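Local coordinates for protein histone-lysine N-methyltransferase, H3 lysine-9 specific SUVH6 (Arabidopsis thaliana, PDB 6A5K) that methylates the tail of histone H3 with S-adenosylmethionine as methyl donor and probably binds DNA methylated in non-CG contexts, at residues 95-99 against 109-113; 191-196 against 223-228; 404-408 against 435-439. The protein carries 1 engineered substitution. All blocks are in the same frame, centred on the assembly; numbering follows the deposited sequence.

Contact 1: 95-99 against 109-113; sequences AGIDY and TSIVA
D98 and the pair T109 and S110 show how a beta hairpin absorbs an extra residue: the carbonyl oxygen D98 O takes T109 N at 2.6 Å and S110 N at 3.1 Å, a classic beta bulge. Both donors reach that oxygen from the same face of its carbonyl plane, the second from well above it. T109 OG1 adds a weak third bond to D98 O, 3.0 Å away, because a chi1 of 52° sets the hydroxyl between backbone N and carbonyl carbon, within its reach, while T109 CG2 lies against the backbone of Y99. An alanine here would remove hydroxyl and methyl alike, and would probably leave D98 O held by the two amides alone, with a gap beside the backbone of Y99. Beyond the bulge the antiparallel pairing is regular, D98 N running almost straight to S110 O at 2.8 Å (173° at the hydrogen). On one face I97 CG1 rests 4.0 Å from I111 CG2, the side chains side by side; on the other, D98 CB meets S110 OG at 3.3 Å. The polar ends there are fixed from outside: D98 by H64 and the backbone of K91, S110 by H90. Helix 156-167 and Y129 of strand 126-130 pack on the isoleucine face, and strand 171-176 pairs with 109-113 on its far edge, making this hairpin one margin of the SRA sheet.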
loop_
_atom_site.group_PDB
_atom_site.type_symbol
_atom_site.label_atom_id
_atom_site.label_comp_id
_atom_site.label_asym_id
_atom_site.label_seq_id
_atom_site.Cartn_x
_atom_site.Cartn_y
_atom_site.Cartn_z
ATOM N N ALA A 95 19.187 -7.384 -15.559
ATOM C CA ALA A 95 18.928 -8.520 -16.447
ATOM C C ALA A 95 17.544 -9.123 -16.211
ATOM O O ALA A 95 17.013 -9.089 -15.097
ATOM C CB ALA A 95 20.002 -9.583 -16.275
ATOM N N GLY A 96 16.962 -9.669 -17.273
ATOM C CA GLY A 96 15.617 -10.212 -17.214
ATOM C C GLY A 96 15.542 -11.630 -16.678
ATOM O O GLY A 96 14.505 -12.040 -16.170
ATOM N N ILE A 97 16.633 -12.382 -16.789
ATOM C CA ILE A 97 16.629 -13.782 -16.370
ATOM C C ILE A 97 17.599 -14.047 -15.218
ATOM O O ILE A 97 18.768 -13.683 -15.283
ATOM C CB ILE A 97 16.997 -14.732 -17.533
ATOM C CG1 ILE A 97 16.072 -14.509 -18.728
ATOM C CG2 ILE A 97 16.918 -16.188 -17.076
ATOM C CD1 ILE A 97 16.539 -15.210 -19.993
ATOM N N ASP A 98 17.097 -14.685 -14.169
ATOM C CA ASP A 98 17.921 -15.155 -13.070
ATOM C C ASP A 98 17.879 -16.678 -13.050
ATOM O O ASP A 98 16.823 -17.295 -13.318
ATOM C CB ASP A 98 17.441 -14.586 -11.733
ATOM C CG ASP A 98 18.500 -14.681 -10.639
ATOM O OD1 ASP A 98 19.666 -14.993 -10.955
ATOM O OD2 ASP A 98 18.170 -14.418 -9.462
ATOM N N TYR A 99 19.019 -17.265 -12.700
ATOM C CA TYR A 99 19.189 -18.707 -12.762
ATOM C C TYR A 99 20.151 -19.236 -11.705
ATOM O O TYR A 99 20.844 -18.472 -11.027
ATOM C CB TYR A 99 19.669 -19.120 -14.154
ATOM C CG TYR A 99 20.955 -18.469 -14.612
ATOM C CD1 TYR A 99 20.934 -17.268 -15.313
ATOM C CD2 TYR A 99 22.189 -19.062 -14.363
ATOM C CE1 TYR A 99 22.103 -16.670 -15.741
ATOM C CE2 TYR A 99 23.362 -18.469 -14.787
ATOM C CZ TYR A 99 23.312 -17.274 -15.477
ATOM O OH TYR A 99 24.474 -16.676 -15.906
ATOM N N THR A 109 15.565 -19.371 -12.417
ATOM C CA THR A 109 14.822 -19.283 -11.173
ATOM C C THR A 109 13.718 -18.246 -11.306
ATOM O O THR A 109 12.635 -18.396 -10.731
ATOM C CB THR A 109 15.725 -18.902 -10.002
ATOM O OG1 THR A 109 16.463 -17.723 -10.350
ATOM C CG2 THR A 109 16.696 -20.046 -9.681
ATOM N N SER A 110 13.992 -17.182 -12.055
ATOM C CA SER A 110 12.988 -16.122 -12.159
ATOM C C SER A 110 13.196 -15.261 -13.388
ATOM O O SER A 110 14.314 -15.119 -13.857
ATOM C CB SER A 110 13.004 -15.242 -10.906
ATOM O OG SER A 110 14.258 -14.600 -10.771
ATOM N N ILE A 111 12.114 -14.703 -13.922
ATOM C CA ILE A 111 12.228 -13.756 -15.020
ATOM C C ILE A 111 11.386 -12.515 -14.758
ATOM O O ILE A 111 10.330 -12.588 -14.128
ATOM C CB ILE A 111 11.799 -14.372 -16.381
ATOM C CG1 ILE A 111 10.328 -14.796 -16.355
ATOM C CG2 ILE A 111 12.705 -15.544 -16.749
ATOM C CD1 ILE A 111 9.834 -15.403 -17.677
ATOM N N VAL A 112 11.865 -11.374 -15.240
ATOM C CA VAL A 112 11.055 -10.165 -15.230
ATOM C C VAL A 112 10.538 -9.934 -16.643
ATOM O O VAL A 112 11.321 -9.718 -17.565
ATOM C CB VAL A 112 11.841 -8.936 -14.748
ATOM C CG1 VAL A 112 10.931 -7.701 -14.741
ATOM C CG2 VAL A 112 12.412 -9.181 -13.369
ATOM N N ALA A 113 9.220 -9.991 -16.807
ATOM C CA ALA A 113 8.618 -9.987 -18.136
ATOM C C ALA A 113 7.809 -8.726 -18.401
ATOM O O ALA A 113 7.078 -8.254 -17.538
ATOM C CB ALA A 113 7.741 -11.213 -18.314
#

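Contact 2: 191-196 against 223-228; sequences VYDGLY and QPELSW
Q223 grips L195 with both ends of its side-chain amide, imitating the edge of a neighbouring strand. Its OE1 receives L195 N at 2.9 Å and its NE2 gives to L195 O at 2.9 Å; both bonds lie in the carbonyl planes and on lone pairs, which fixes the rotation of the amide. The third torsion of Q223, 94°, turns this flat group across the extended chain, and a further bond from NE2 to I220 O steadies it. G194 fits as closely, since a beta carbon there would clash with Q223 OE1, and its backbone angles call for glycine. One methyl of L226 plugs the contact: CD2 sits 3.5 Å from D193 O and 3.6 Å from Y196 OH. The other half is looser and wet. D193 OD1 accepts a hydrogen bond from each of two waters, 2.6 Å and 2.7 Å away; the nearer accepts from W228 N at 3.2 Å and donates to S227 OG, the other accepts from S227 N. The first amides of helix 227-234, following L226 at the N-cap, reach the aspartate only through water, and that charge would probably favour the helix start. D193 OD2 is held by a salt bridge to R175 of strand 171-176, which pairs with strand 190-205, while R219 of strand 211-219 lies against L226 and Y196 where helix 227-234 begins beside the sheet.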
loop_
_atom_site.group_PDB
_atom_site.type_symbol
_atom_site.label_atom_id
_atom_site.label_comp_id
_atom_site.label_asym_id
_atom_site.label_seq_id
_atom_site.Cartn_x
_atom_site.Cartn_y
_atom_site.Cartn_z
ATOM N N VAL A 191 4.746 -6.947 -10.617
ATOM C CA VAL A 191 3.824 -7.835 -9.917
ATOM C C VAL A 191 4.313 -9.278 -9.955
ATOM O O VAL A 191 4.648 -9.799 -11.025
ATOM C CB VAL A 191 2.406 -7.765 -10.535
ATOM C CG1 VAL A 191 1.430 -8.637 -9.759
ATOM C CG2 VAL A 191 1.918 -6.323 -10.583
ATOM N N TYR A 192 4.358 -9.927 -8.792
ATOM C CA TYR A 192 4.656 -11.356 -8.732
ATOM C C TYR A 192 3.444 -12.187 -9.173
ATOM O O TYR A 192 2.431 -12.244 -8.467
ATOM C CB TYR A 192 5.092 -11.768 -7.320
ATOM C CG TYR A 192 5.360 -13.254 -7.223
ATOM C CD1 TYR A 192 6.105 -13.903 -8.203
ATOM C CD2 TYR A 192 4.844 -14.009 -6.183
ATOM C CE1 TYR A 192 6.339 -15.259 -8.140
ATOM C CE2 TYR A 192 5.082 -15.374 -6.105
ATOM C CZ TYR A 192 5.828 -15.988 -7.085
ATOM O OH TYR A 192 6.061 -17.336 -7.021
ATOM N N ASP A 193 3.553 -12.837 -10.332
ATOM C CA ASP A 193 2.415 -13.551 -10.912
ATOM C C ASP A 193 2.466 -15.059 -10.676
ATOM O O ASP A 193 1.584 -15.797 -11.124
ATOM C CB ASP A 193 2.312 -13.259 -12.410
ATOM C CG ASP A 193 1.503 -12.001 -12.704
ATOM O OD1 ASP A 193 0.804 -11.506 -11.787
ATOM O OD2 ASP A 193 1.563 -11.509 -13.849
ATOM N N GLY A 194 3.484 -15.512 -9.954
ATOM C CA GLY A 194 3.548 -16.900 -9.536
ATOM C C GLY A 194 4.512 -17.773 -10.321
ATOM O O GLY A 194 5.432 -17.287 -10.987
ATOM N N LEU A 195 4.278 -19.080 -10.237
ATOM C CA LEU A 195 5.184 -20.069 -10.796
ATOM C C LEU A 195 4.711 -20.593 -12.141
ATOM O O LEU A 195 3.527 -20.874 -12.332
ATOM C CB LEU A 195 5.359 -21.236 -9.823
ATOM C CG LEU A 195 5.934 -20.885 -8.451
ATOM C CD1 LEU A 195 6.065 -22.141 -7.603
ATOM C CD2 LEU A 195 7.273 -20.198 -8.597
ATOM N N TYR A 196 5.655 -20.722 -13.068
ATOM C CA TYR A 196 5.371 -21.174 -14.422
ATOM C C TYR A 196 6.318 -22.304 -14.811
ATOM O O TYR A 196 7.382 -22.470 -14.208
ATOM C CB TYR A 196 5.518 -20.026 -15.428
ATOM C CG TYR A 196 4.418 -18.983 -15.411
ATOM C CD1 TYR A 196 3.628 -18.771 -16.533
ATOM C CD2 TYR A 196 4.185 -18.197 -14.281
ATOM C CE1 TYR A 196 2.624 -17.814 -16.536
ATOM C CE2 TYR A 196 3.186 -17.238 -14.273
ATOM C CZ TYR A 196 2.412 -17.047 -15.400
ATOM O OH TYR A 196 1.414 -16.096 -15.398
ATOM N N GLN A 223 -2.758 -22.273 -8.306
ATOM C CA GLN A 223 -2.313 -21.034 -7.667
ATOM C C GLN A 223 -3.449 -20.021 -7.601
ATOM O O GLN A 223 -4.397 -20.114 -8.380
ATOM C CB GLN A 223 -1.127 -20.442 -8.427
ATOM C CG GLN A 223 0.125 -21.303 -8.362
ATOM C CD GLN A 223 1.265 -20.718 -9.161
ATOM O OE1 GLN A 223 2.103 -19.994 -8.627
ATOM N NE2 GLN A 223 1.304 -21.031 -10.455
ATOM N N PRO A 224 -3.362 -19.054 -6.666
ATOM C CA PRO A 224 -4.346 -17.968 -6.635
ATOM C C PRO A 224 -4.409 -17.265 -7.987
ATOM O O PRO A 224 -3.401 -17.227 -8.702
ATOM C CB PRO A 224 -3.811 -17.027 -5.548
ATOM C CG PRO A 224 -2.912 -17.866 -4.715
ATOM C CD PRO A 224 -2.317 -18.881 -5.643
ATOM N N GLU A 225 -5.576 -16.735 -8.336
ATOM C CA GLU A 225 -5.771 -16.105 -9.635
ATOM C C GLU A 225 -4.827 -14.923 -9.848
ATOM O O GLU A 225 -4.494 -14.204 -8.909
ATOM C CB GLU A 225 -7.219 -15.642 -9.789
ATOM C CG GLU A 225 -7.575 -15.174 -11.200
ATOM C CD GLU A 225 -7.275 -16.221 -12.262
ATOM O OE1 GLU A 225 -8.149 -17.081 -12.499
ATOM O OE2 GLU A 225 -6.173 -16.183 -12.861
ATOM N N LEU A 226 -4.387 -14.747 -11.089
ATOM C CA LEU A 226 -3.620 -13.575 -11.486
ATOM C C LEU A 226 -4.403 -12.314 -11.137
ATOM O O LEU A 226 -5.615 -12.254 -11.353
ATOM C CB LEU A 226 -3.320 -13.623 -12.989
ATOM C CG LEU A 226 -2.473 -14.815 -13.450
ATOM C CD1 LEU A 226 -2.732 -15.117 -14.914
ATOM C CD2 LEU A 226 -0.988 -14.535 -13.214
ATOM N N SER A 227 -3.723 -11.307 -10.597
ATOM C CA SER A 227 -4.426 -10.095 -10.192
ATOM C C SER A 227 -4.962 -9.345 -11.416
ATOM O O SER A 227 -6.002 -8.693 -11.330
ATOM C CB SER A 227 -3.529 -9.184 -9.334
ATOM O OG SER A 227 -2.416 -8.677 -10.054
ATOM N N TRP A 228 -4.290 -9.460 -12.562
ATOM C CA TRP A 228 -4.770 -8.730 -13.738
ATOM C C TRP A 228 -6.055 -9.371 -14.261
ATOM O O TRP A 228 -6.909 -8.696 -14.835
ATOM C CB TRP A 228 -3.695 -8.640 -14.840
ATOM C CG TRP A 228 -3.295 -9.923 -15.543
ATOM C CD1 TRP A 228 -2.191 -10.681 -15.296
ATOM C CD2 TRP A 228 -3.970 -10.550 -16.647
ATOM N NE1 TRP A 228 -2.147 -11.756 -16.162
ATOM C CE2 TRP A 228 -3.229 -11.696 -16.997
ATOM C CE3 TRP A 228 -5.138 -10.259 -17.360
ATOM C CZ2 TRP A 228 -3.620 -12.555 -18.026
ATOM C CZ3 TRP A 228 -5.522 -11.110 -18.387
ATOM C CH2 TRP A 228 -4.765 -12.243 -18.708
HETATM O O HOH W 1 -1.163 -9.825 -12.207
HETATM O O HOH W 2 -0.866 -11.842 -9.705
#

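Contact 3: 404-408 against 435-439; sequences DIGNR and ESSGF
S436 OG donates to N407 OD1 across 2.6 Å, the shortest polar bond between these segments, meeting the amide oxygen in its plane and on a lone pair. This side-chain bond joins the two chains beside a loosely bonded antiparallel pairing in the three-stranded sheet of the SET domain, in which strand 436-442 runs between 402-406 and 385-388. N407 adopts left-handed backbone angles, and chi1 of -57°, with CG beside the backbone N, brings the amide oxygen up to S436 OG. N407 N makes a weak bond to E435 O. Between the two ends the strands are bridged by water: one molecule accepts from S437 N at 3.0 Å and lies 2.7 Å from I405 O. At G406 the backbone angles call for glycine, and a beta carbon would in any case be tight against S437 N. At the far end the pairing is direct, I405 N giving to F439 O at 3.1 Å in the carbonyl plane. Here I405 supplies the apolar part: its CG2 leans on S437 CB at 3.7 Å, and its CD1 comes to 4.2 Å from F439 CB, with L386 and P476 closing in around the isoleucine. R408 folds back within its own segment, its NE and NH2 both gripping D404 O in the plane of the guanidinium. The chain turns its corner at G438 by an ST turn: S437 OG accepts from F439 N at 3.0 Å and donates onward to R474 O.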
loop_
_atom_site.group_PDB
_atom_site.type_symbol
_atom_site.label_atom_id
_atom_site.label_comp_id
_atom_site.label_asym_id
_atom_site.label_seq_id
_atom_site.Cartn_x
_atom_site.Cartn_y
_atom_site.Cartn_z
ATOM N N ASP A 404 -12.079 5.238 18.690
ATOM C CA ASP A 404 -11.574 5.901 19.885
ATOM C C ASP A 404 -10.334 6.713 19.501
ATOM O O ASP A 404 -9.307 6.143 19.147
ATOM C CB ASP A 404 -11.252 4.852 20.961
ATOM C CG ASP A 404 -10.897 5.461 22.308
ATOM O OD1 ASP A 404 -10.221 6.504 22.361
ATOM O OD2 ASP A 404 -11.296 4.871 23.329
ATOM N N ILE A 405 -10.435 8.038 19.561
ATOM C CA ILE A 405 -9.336 8.906 19.127
ATOM C C ILE A 405 -8.167 8.868 20.120
ATOM O O ILE A 405 -8.375 8.854 21.332
ATOM C CB ILE A 405 -9.813 10.371 18.953
ATOM C CG1 ILE A 405 -10.909 10.456 17.878
ATOM C CG2 ILE A 405 -8.650 11.296 18.621
ATOM C CD1 ILE A 405 -11.480 11.853 17.695
ATOM N N GLY A 406 -6.943 8.821 19.600
ATOM C CA GLY A 406 -5.752 8.981 20.422
ATOM C C GLY A 406 -4.914 7.735 20.643
ATOM O O GLY A 406 -5.413 6.611 20.535
ATOM N N ASN A 407 -3.637 7.947 20.971
ATOM C CA ASN A 407 -2.694 6.862 21.301
ATOM C C ASN A 407 -2.550 5.756 20.260
ATOM O O ASN A 407 -2.522 4.575 20.609
ATOM C CB ASN A 407 -3.074 6.193 22.632
ATOM C CG ASN A 407 -3.124 7.164 23.787
ATOM O OD1 ASN A 407 -4.198 7.478 24.298
ATOM N ND2 ASN A 407 -1.959 7.674 24.184
ATOM N N ARG A 408 -2.464 6.118 18.988
ATOM C CA ARG A 408 -2.354 5.099 17.954
ATOM C C ARG A 408 -1.088 5.209 17.134
ATOM O O ARG A 408 -0.816 4.351 16.287
ATOM C CB ARG A 408 -3.554 5.158 17.026
ATOM C CG ARG A 408 -4.822 4.726 17.697
ATOM C CD ARG A 408 -5.952 4.975 16.776
ATOM N NE ARG A 408 -7.230 4.771 17.427
ATOM C CZ ARG A 408 -7.959 3.673 17.303
ATOM N NH1 ARG A 408 -7.527 2.660 16.559
ATOM N NH2 ARG A 408 -9.116 3.600 17.926
ATOM N N GLU A 435 -0.377 11.610 22.081
ATOM C CA GLU A 435 -1.148 12.094 23.221
ATOM C C GLU A 435 -2.576 11.544 23.183
ATOM O O GLU A 435 -3.046 11.076 22.146
ATOM C CB GLU A 435 -1.149 13.627 23.252
ATOM C CG GLU A 435 -0.143 14.210 24.232
ATOM C CD GLU A 435 0.654 15.362 23.651
ATOM O OE1 GLU A 435 0.039 16.266 23.047
ATOM O OE2 GLU A 435 1.897 15.356 23.790
ATOM N N SER A 436 -3.249 11.580 24.327
ATOM C CA SER A 436 -4.582 11.004 24.462
ATOM C C SER A 436 -5.693 12.002 24.141
ATOM O O SER A 436 -5.455 13.208 24.031
ATOM C CB SER A 436 -4.781 10.463 25.881
ATOM O OG SER A 436 -3.952 9.338 26.120
ATOM N N SER A 437 -6.908 11.484 24.006
ATOM C CA SER A 437 -8.082 12.305 23.719
ATOM C C SER A 437 -9.304 11.782 24.471
ATOM O O SER A 437 -9.413 10.588 24.742
ATOM C CB SER A 437 -8.359 12.336 22.211
ATOM O OG SER A 437 -9.691 12.745 21.935
ATOM N N GLY A 438 -10.228 12.673 24.805
ATOM C CA GLY A 438 -11.454 12.255 25.454
ATOM C C GLY A 438 -12.596 12.116 24.467
ATOM O O GLY A 438 -13.769 12.135 24.856
ATOM N N PHE A 439 -12.267 11.973 23.187
ATOM C CA PHE A 439 -13.307 11.943 22.159
ATOM C C PHE A 439 -13.274 10.716 21.255
ATOM O O PHE A 439 -12.238 10.083 21.071
ATOM C CB PHE A 439 -13.233 13.210 21.309
ATOM C CG PHE A 439 -13.560 14.462 22.081
ATOM C CD1 PHE A 439 -12.595 15.080 22.862
ATOM C CD2 PHE A 439 -14.838 14.997 22.053
ATOM C CE1 PHE A 439 -12.891 16.221 23.583
ATOM C CE2 PHE A 439 -15.140 16.140 22.772
ATOM C CZ PHE A 439 -14.169 16.748 23.540
HETATM O O HOH W 3 -10.904 8.762 23.111
HETATM O O HOH W 4 -7.054 8.505 23.652
#

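In the fold
The three contacts follow one another along the chain without overlap. Contacts 1 and 2 both reach the seven-stranded mixed sheet of the SRA region, their centres 16 Å apart and their nearest atoms about 6 Å apart; strand 171-176 lies between them, pairing with 105-113 on one side and 190-205 on the other. Contact 1 is a hairpin at the margin of that sheet, whereas contact 2 ties it to helix 227-234. Contact 3 stands across the chain's centre in the SET domain, its centre about 48 Å from contact 1 and 41 Å from contact 2. These contacts thus lie within separate modules, the probable DNA-reading one and the methyl-transferring one.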